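Local coordinates for sugar ABC transporter substrate-binding protein, BlMnBP1 (Bifidobacterium animalis subsp. lactis ATCC 27673, PDB 6I5R) that binds manno-oligosaccharides such as mannobiose and probably delivers them to an ABC transporter for uptake into the cell, at residues Gly147-Phe159 with His296-Thr308. Residues are numbered along the deposited sequence; the frame is centred on the assembly and turned at random.
With ZN (zinc ion), chain M.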
ATOM      1  N   GLY A 147      -2.511  -1.995  -8.849  1.00 21.10           N
ATOM      2  CA  GLY A 147      -1.800  -0.745  -8.674  1.00 16.39           C
ATOM      3  C   GLY A 147      -2.694   0.227  -7.931  1.00 19.65           C
ATOM      4  O   GLY A 147      -3.864   0.402  -8.274  1.00 16.39           O
ATOM      5  N   VAL A 148      -2.156   0.824  -6.876  1.00 16.39           N
ATOM      6  CA  VAL A 148      -2.916   1.744  -6.055  1.00 16.39           C
ATOM      7  C   VAL A 148      -2.139   3.044  -5.979  1.00 17.53           C
ATOM      8  O   VAL A 148      -0.929   3.091  -6.209  1.00 16.39           O
ATOM      9  CB  VAL A 148      -3.162   1.183  -4.646  1.00 17.27           C
ATOM     10  CG1 VAL A 148      -4.122   0.003  -4.688  1.00 17.31           C
ATOM     11  CG2 VAL A 148      -1.818   0.782  -3.994  1.00 16.43           C
ATOM     12  N   THR A 149      -2.850   4.114  -5.676  1.00 16.39           N
ATOM     13  CA  THR A 149      -2.179   5.347  -5.316  1.00 19.61           C
ATOM     14  C   THR A 149      -2.465   5.636  -3.853  1.00 22.43           C
ATOM     15  O   THR A 149      -3.326   5.004  -3.229  1.00 22.01           O
ATOM     16  CB  THR A 149      -2.654   6.505  -6.173  1.00 21.40           C
ATOM     17  OG1 THR A 149      -4.081   6.496  -6.169  1.00 23.30           O
ATOM     18  CG2 THR A 149      -2.107   6.368  -7.593  1.00 23.66           C
ATOM     19  N   ALA A 150      -1.689   6.554  -3.286  1.00 19.47           N
ATOM     20  CA  ALA A 150      -1.880   6.975  -1.908  1.00 21.86           C
ATOM     21  C   ALA A 150      -2.473   8.381  -1.980  1.00 22.29           C
ATOM     22  O   ALA A 150      -1.930   9.262  -2.652  1.00 24.06           O
ATOM     23  CB  ALA A 150      -0.572   6.910  -1.114  1.00 20.92           C
ATOM     24  N   GLY A 151      -3.606   8.555  -1.348  1.00 16.39           N
ATOM     25  CA  GLY A 151      -4.339   9.808  -1.413  1.00 19.16           C
ATOM     26  C   GLY A 151      -5.110   9.954  -0.149  1.00 22.64           C
ATOM     27  O   GLY A 151      -4.722   9.442   0.905  1.00 16.39           O
ATOM     28  N   ILE A 152      -6.211  10.692  -0.217  1.00 16.39           N
ATOM     29  CA  ILE A 152      -7.062  10.851   0.951  1.00 16.39           C
ATOM     30  C   ILE A 152      -8.492  10.519   0.566  1.00 16.39           C
ATOM     31  O   ILE A 152      -9.026  11.068  -0.400  1.00 16.39           O
ATOM     32  CB  ILE A 152      -6.965  12.265   1.557  1.00 16.89           C
ATOM     33  CG1 ILE A 152      -5.515  12.499   2.038  1.00 19.34           C
ATOM     34  CG2 ILE A 152      -7.969  12.404   2.696  1.00 16.39           C
ATOM     35  CD1 ILE A 152      -5.296  13.800   2.781  1.00 18.02           C
ATOM     36  N   VAL A 153      -9.103   9.628   1.326  1.00 16.39           N
ATOM     37  CA  VAL A 153     -10.528   9.367   1.185  1.00 16.39           C
ATOM     38  C   VAL A 153     -11.290  10.399   1.996  1.00 16.39           C
ATOM     39  O   VAL A 153     -10.960  10.646   3.160  1.00 16.39           O
ATOM     40  CB  VAL A 153     -10.883   7.940   1.652  1.00 19.50           C
ATOM     41  CG1 VAL A 153     -12.390   7.640   1.428  1.00 16.39           C
ATOM     42  CG2 VAL A 153     -10.044   6.934   0.959  1.00 22.45           C
ATOM     43  N   TYR A 154     -12.334  10.984   1.400  1.00 16.39           N
ATOM     44  CA  TYR A 154     -13.003  12.103   2.040  1.00 16.47           C
ATOM     45  C   TYR A 154     -14.483  12.045   1.723  1.00 16.39           C
ATOM     46  O   TYR A 154     -14.914  11.397   0.767  1.00 16.39           O
ATOM     47  CB  TYR A 154     -12.375  13.438   1.616  1.00 16.40           C
ATOM     48  CG  TYR A 154     -12.737  13.964   0.250  1.00 16.39           C
ATOM     49  CD1 TYR A 154     -12.112  13.492  -0.896  1.00 18.90           C
ATOM     50  CD2 TYR A 154     -13.658  14.978   0.120  1.00 21.01           C
ATOM     51  CE1 TYR A 154     -12.429  14.007  -2.133  1.00 16.39           C
ATOM     52  CE2 TYR A 154     -13.982  15.496  -1.092  1.00 19.39           C
ATOM     53  CZ  TYR A 154     -13.396  15.013  -2.221  1.00 21.85           C
ATOM     54  OH  TYR A 154     -13.772  15.590  -3.440  1.00 17.58           O
ATOM     55  N   ASN A 155     -15.260  12.661   2.588  1.00 16.39           N
ATOM     56  CA  ASN A 155     -16.707  12.701   2.425  1.00 16.39           C
ATOM     57  C   ASN A 155     -17.089  14.054   1.826  1.00 16.39           C
ATOM     58  O   ASN A 155     -16.950  15.090   2.482  1.00 16.39           O
ATOM     59  CB  ASN A 155     -17.414  12.465   3.754  1.00 16.76           C
ATOM     60  CG  ASN A 155     -18.924  12.421   3.591  1.00 17.89           C
ATOM     61  OD1 ASN A 155     -19.511  13.367   3.086  1.00 16.39           O
ATOM     62  ND2 ASN A 155     -19.553  11.305   3.991  1.00 16.62           N
ATOM     63  N   LYS A 156     -17.603  14.019   0.593  1.00 16.39           N
ATOM     64  CA  LYS A 156     -17.952  15.233  -0.143  1.00 17.39           C
ATOM     65  C   LYS A 156     -19.082  16.009   0.513  1.00 16.39           C
ATOM     66  O   LYS A 156     -19.120  17.237   0.406  1.00 19.00           O
ATOM     67  CB  LYS A 156     -18.363  14.861  -1.557  1.00 16.39           C
ATOM     68  CG  LYS A 156     -17.352  14.020  -2.274  1.00 17.93           C
ATOM     69  CD  LYS A 156     -17.933  13.399  -3.549  1.00 20.67           C
ATOM     70  CE  LYS A 156     -16.858  13.104  -4.562  1.00 21.43           C
ATOM     71  NZ  LYS A 156     -17.424  12.948  -5.959  1.00 30.36           N
ATOM     72  N   LYS A 157     -20.043  15.316   1.130  1.00 17.88           N
ATOM     73  CA  LYS A 157     -21.130  16.012   1.793  1.00 17.22           C
ATOM     74  C   LYS A 157     -20.629  16.768   3.009  1.00 18.23           C
ATOM     75  O   LYS A 157     -21.060  17.894   3.262  1.00 16.39           O
ATOM     76  CB  LYS A 157     -22.215  15.027   2.193  1.00 16.39           C
ATOM     77  CG  LYS A 157     -23.314  15.616   3.066  1.00 19.99           C
ATOM     78  CD  LYS A 157     -24.438  14.621   3.315  1.00 24.65           C
ATOM     79  CE  LYS A 157     -25.468  15.168   4.316  1.00 23.17           C
ATOM     80  NZ  LYS A 157     -25.017  15.060   5.755  1.00 34.52           N
ATOM     81  N   VAL A 158     -19.738  16.156   3.786  1.00 16.39           N
ATOM     82  CA  VAL A 158     -19.151  16.866   4.917  1.00 18.77           C
ATOM     83  C   VAL A 158     -18.359  18.073   4.444  1.00 17.97           C
ATOM     84  O   VAL A 158     -18.393  19.142   5.067  1.00 16.39           O
ATOM     85  CB  VAL A 158     -18.266  15.915   5.737  1.00 17.26           C
ATOM     86  CG1 VAL A 158     -17.514  16.709   6.824  1.00 16.39           C
ATOM     87  CG2 VAL A 158     -19.121  14.819   6.339  1.00 16.39           C
ATOM     88  N   PHE A 159     -17.605  17.919   3.361  1.00 16.39           N
ATOM     89  CA  PHE A 159     -16.861  19.051   2.814  1.00 18.24           C
ATOM     90  C   PHE A 159     -17.793  20.194   2.408  1.00 21.57           C
ATOM     91  O   PHE A 159     -17.506  21.367   2.681  1.00 16.39           O
ATOM     92  CB  PHE A 159     -15.998  18.575   1.636  1.00 16.39           C
ATOM     93  CG  PHE A 159     -14.631  18.049   2.050  1.00 19.97           C
ATOM     94  CD1 PHE A 159     -14.490  17.156   3.100  1.00 16.39           C
ATOM     95  CD2 PHE A 159     -13.499  18.458   1.385  1.00 17.72           C
ATOM     96  CE1 PHE A 159     -13.240  16.705   3.478  1.00 16.70           C
ATOM     97  CE2 PHE A 159     -12.264  18.037   1.777  1.00 18.87           C
ATOM     98  CZ  PHE A 159     -12.140  17.133   2.815  1.00 18.08           C
ATOM     99  N   HIS A 296     -24.596   5.821   1.278  1.00 16.39           N
ATOM    100  CA  HIS A 296     -24.196   7.061   0.618  1.00 22.67           C
ATOM    101  C   HIS A 296     -22.897   6.906  -0.166  1.00 20.22           C
ATOM    102  O   HIS A 296     -21.993   7.740  -0.035  1.00 17.95           O
ATOM    103  CB  HIS A 296     -24.051   8.170   1.667  1.00 17.84           C
ATOM    104  CG  HIS A 296     -25.312   8.466   2.420  1.00 20.66           C
ATOM    105  ND1 HIS A 296     -25.709   7.753   3.536  1.00 32.47           N
ATOM    106  CD2 HIS A 296     -26.257   9.425   2.226  1.00 29.69           C
ATOM    107  CE1 HIS A 296     -26.850   8.249   3.992  1.00 26.75           C
ATOM    108  NE2 HIS A 296     -27.215   9.249   3.203  1.00 30.28           N
ATOM    109  N   PRO A 297     -22.777   5.889  -1.013  1.00 19.03           N
ATOM    110  CA  PRO A 297     -21.555   5.763  -1.831  1.00 22.76           C
ATOM    111  C   PRO A 297     -21.188   7.018  -2.605  1.00 22.23           C
ATOM    112  O   PRO A 297     -19.996   7.314  -2.807  1.00 18.67           O
ATOM    113  CB  PRO A 297     -21.894   4.609  -2.780  1.00 20.53           C
ATOM    114  CG  PRO A 297     -23.421   4.579  -2.797  1.00 19.28           C
ATOM    115  CD  PRO A 297     -23.812   4.911  -1.407  1.00 19.51           C
ATOM    116  N   ASP A 298     -22.172   7.771  -3.071  1.00 16.40           N
ATOM    117  CA  ASP A 298     -21.844   8.952  -3.860  1.00 19.63           C
ATOM    118  C   ASP A 298     -21.201  10.063  -3.041  1.00 19.94           C
ATOM    119  O   ASP A 298     -20.654  11.002  -3.625  1.00 19.56           O
ATOM    120  CB  ASP A 298     -23.098   9.473  -4.533  1.00 17.48           C
ATOM    121  CG  ASP A 298     -23.517   8.627  -5.700  1.00 24.84           C
ATOM    122  OD1 ASP A 298     -22.731   7.753  -6.151  1.00 30.95           O
ATOM    123  OD2 ASP A 298     -24.641   8.853  -6.185  1.00 35.23           O
ATOM    124  N   ASP A 299     -21.255   9.983  -1.723  1.00 16.39           N
ATOM    125  CA  ASP A 299     -20.601  10.978  -0.889  1.00 16.39           C
ATOM    126  C   ASP A 299     -19.114  10.689  -0.682  1.00 18.83           C
ATOM    127  O   ASP A 299     -18.410  11.551  -0.151  1.00 17.60           O
ATOM    128  CB  ASP A 299     -21.317  11.064   0.465  1.00 19.01           C
ATOM    129  CG  ASP A 299     -22.747  11.595   0.339  1.00 19.22           C
ATOM    130  OD1 ASP A 299     -23.032  12.333  -0.638  1.00 21.22           O
ATOM    131  OD2 ASP A 299     -23.574  11.289   1.222  1.00 16.39           O
ATOM    132  N   ILE A 300     -18.621   9.529  -1.123  1.00 16.39           N
ATOM    133  CA  ILE A 300     -17.207   9.184  -0.984  1.00 16.39           C
ATOM    134  C   ILE A 300     -16.437   9.730  -2.172  1.00 17.78           C
ATOM    135  O   ILE A 300     -16.734   9.405  -3.321  1.00 18.27           O
ATOM    136  CB  ILE A 300     -17.014   7.660  -0.878  1.00 18.29           C
ATOM    137  CG1 ILE A 300     -17.808   7.071   0.274  1.00 21.19           C
ATOM    138  CG2 ILE A 300     -15.525   7.345  -0.720  1.00 18.65           C
ATOM    139  CD1 ILE A 300     -17.570   7.706   1.571  1.00 16.64           C
ATOM    140  N   GLY A 301     -15.395  10.517  -1.889  1.00 16.39           N
ATOM    141  CA  GLY A 301     -14.497  11.006  -2.903  1.00 16.39           C
ATOM    142  C   GLY A 301     -13.066  10.612  -2.574  1.00 18.45           C
ATOM    143  O   GLY A 301     -12.766  10.064  -1.518  1.00 16.39           O
ATOM    144  N   TYR A 302     -12.183  10.901  -3.505  1.00 16.39           N
ATOM    145  CA  TYR A 302     -10.780  10.554  -3.342  1.00 17.12           C
ATOM    146  C   TYR A 302      -9.966  11.713  -3.888  1.00 16.39           C
ATOM    147  O   TYR A 302     -10.198  12.161  -5.011  1.00 16.39           O
ATOM    148  CB  TYR A 302     -10.464   9.242  -4.065  1.00 16.39           C
ATOM    149  CG  TYR A 302      -9.094   8.746  -3.788  1.00 16.93           C
ATOM    150  CD1 TYR A 302      -8.719   8.309  -2.524  1.00 18.13           C
ATOM    151  CD2 TYR A 302      -8.184   8.668  -4.804  1.00 20.25           C
ATOM    152  CE1 TYR A 302      -7.415   7.838  -2.299  1.00 16.39           C
ATOM    153  CE2 TYR A 302      -6.910   8.218  -4.587  1.00 22.17           C
ATOM    154  CZ  TYR A 302      -6.540   7.788  -3.358  1.00 18.76           C
ATOM    155  OH  TYR A 302      -5.230   7.339  -3.260  1.00 27.90           O
ATOM    156  N   MET A 303      -9.060  12.233  -3.077  1.00 16.39           N
ATOM    157  CA  MET A 303      -8.274  13.382  -3.478  1.00 18.63           C
ATOM    158  C   MET A 303      -6.796  13.103  -3.323  1.00 22.60           C
ATOM    159  O   MET A 303      -6.387  12.240  -2.536  1.00 16.39           O
ATOM    160  CB  MET A 303      -8.627  14.613  -2.640  1.00 18.10           C
ATOM    161  CG  MET A 303      -8.465  14.399  -1.156  1.00 16.47           C
ATOM    162  SD  MET A 303      -8.755  15.964  -0.325  1.00 39.46           S
ATOM    163  CE  MET A 303      -7.094  16.427  -0.031  1.00 23.59           C
ATOM    164  N   PRO A 304      -5.967  13.842  -4.040  1.00 21.33           N
ATOM    165  CA  PRO A 304      -4.525  13.751  -3.806  1.00 17.38           C
ATOM    166  C   PRO A 304      -4.187  14.207  -2.397  1.00 19.44           C
ATOM    167  O   PRO A 304      -4.897  15.015  -1.798  1.00 16.39           O
ATOM    168  CB  PRO A 304      -3.933  14.682  -4.872  1.00 22.50           C
ATOM    169  CG  PRO A 304      -5.054  14.876  -5.886  1.00 19.81           C
ATOM    170  CD  PRO A 304      -6.299  14.825  -5.096  1.00 23.15           C
ATOM    171  N   PHE A 305      -3.100  13.668  -1.864  1.00 16.39           N
ATOM    172  CA  PHE A 305      -2.571  14.186  -0.614  1.00 16.39           C
ATOM    173  C   PHE A 305      -2.237  15.663  -0.803  1.00 16.39           C
ATOM    174  O   PHE A 305      -1.726  16.054  -1.855  1.00 16.39           O
ATOM    175  CB  PHE A 305      -1.310  13.416  -0.168  1.00 16.39           C
ATOM    176  CG  PHE A 305      -0.883  13.729   1.269  1.00 16.58           C
ATOM    177  CD1 PHE A 305       0.016  14.753   1.534  1.00 18.02           C
ATOM    178  CD2 PHE A 305      -1.410  13.031   2.341  1.00 17.91           C
ATOM    179  CE1 PHE A 305       0.378  15.070   2.823  1.00 18.99           C
ATOM    180  CE2 PHE A 305      -1.047  13.349   3.638  1.00 19.36           C
ATOM    181  CZ  PHE A 305      -0.143  14.373   3.878  1.00 16.39           C
ATOM    182  N   PRO A 306      -2.494  16.498   0.182  1.00 16.39           N
ATOM    183  CA  PRO A 306      -2.352  17.958  -0.015  1.00 18.18           C
ATOM    184  C   PRO A 306      -0.924  18.482   0.093  1.00 16.39           C
ATOM    185  O   PRO A 306      -0.567  19.241   0.979  1.00 16.39           O
ATOM    186  CB  PRO A 306      -3.262  18.522   1.083  1.00 19.07           C
ATOM    187  CG  PRO A 306      -3.208  17.471   2.167  1.00 19.18           C
ATOM    188  CD  PRO A 306      -3.092  16.161   1.486  1.00 16.39           C
ATOM    189  N   ILE A 307      -0.094  18.055  -0.848  1.00 16.39           N
ATOM    190  CA  ILE A 307       1.210  18.654  -1.074  1.00 16.39           C
ATOM    191  C   ILE A 307       1.297  19.034  -2.541  1.00 17.69           C
ATOM    192  O   ILE A 307       0.848  18.285  -3.413  1.00 16.39           O
ATOM    193  CB  ILE A 307       2.366  17.702  -0.686  1.00 18.16           C
ATOM    194  CG1 ILE A 307       2.479  17.622   0.849  1.00 16.39           C
ATOM    195  CG2 ILE A 307       3.695  18.186  -1.227  1.00 16.39           C
ATOM    196  CD1 ILE A 307       3.517  16.645   1.381  1.00 16.96           C
ATOM    197  N   THR A 308       1.821  20.224  -2.792  1.00 16.39           N
ATOM    198  CA  THR A 308       2.101  20.716  -4.132  1.00 16.86           C
ATOM    199  C   THR A 308       3.600  20.947  -4.247  1.00 16.39           C
ATOM    200  O   THR A 308       4.218  21.554  -3.363  1.00 16.39           O
ATOM    201  CB  THR A 308       1.322  21.993  -4.423  1.00 22.90           C
ATOM    202  OG1 THR A 308      -0.082  21.755  -4.264  1.00 16.39           O
ATOM    203  CG2 THR A 308       1.598  22.480  -5.844  1.00 20.08           C
TER
HETATM  204 ZN    ZN M 513     -25.630  11.051   0.829  1.00100.24          ZN
HETATM  205  O   HOH W   1     -22.487  10.889   3.786  1.00 17.91           O
HETATM  206  O   HOH W   2     -25.577  12.094  -1.031  1.00 35.13           O
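Two antiparallel strands of a solute-binding-protein sheet, 147-155 and 300-304, pair here. Ile-152 exchanges backbone bonds with Met-303, and Tyr-154 with Gly-301; Gly-301 N reaches Tyr-154 O almost straight at 2.8 Å. Gly-301 suits its place because the Tyr-154 ring and the Lys-156 chain crowd the position where a CB would stand. With CG between its backbone N and carbonyl carbon (chi1 57°) and the chain extended to SD, Met-303 lays the sulfur over a face of that ring, 4.6 Å from the centroid: a Met-aromatic contact. Beside it, Ile-152 CD1 presses tightly on Pro-306 CD (3.5 Å). On the face carrying Val-153, Val-153 CG2 meets the edge of the Tyr-302 ring. Tyr-302, whose CG stands opposite the backbone N (chi1 -173°), runs back along the partner strand; its CZ passes 3.6 Å from Gly-151 CA, where a CB would clash, and OH hydrogen-bonds Thr-149 OG1 at 3.2 Å, an oxygen also bonded to Tyr-370. A leucine at Tyr-302 would probably leave Thr-149 without this hydroxyl mate and open a gap beside Gly-151. Asn-155 OD1 caps the following helix at Val-158 N (2.9 Å); its ND2 donates to Met-272 O and, through a water, reaches Asp-299 OD2, a zinc ligand. Such antiparallel pairing, running into an N-capped helix, belongs to the mixed sheet of a solute-binding protein.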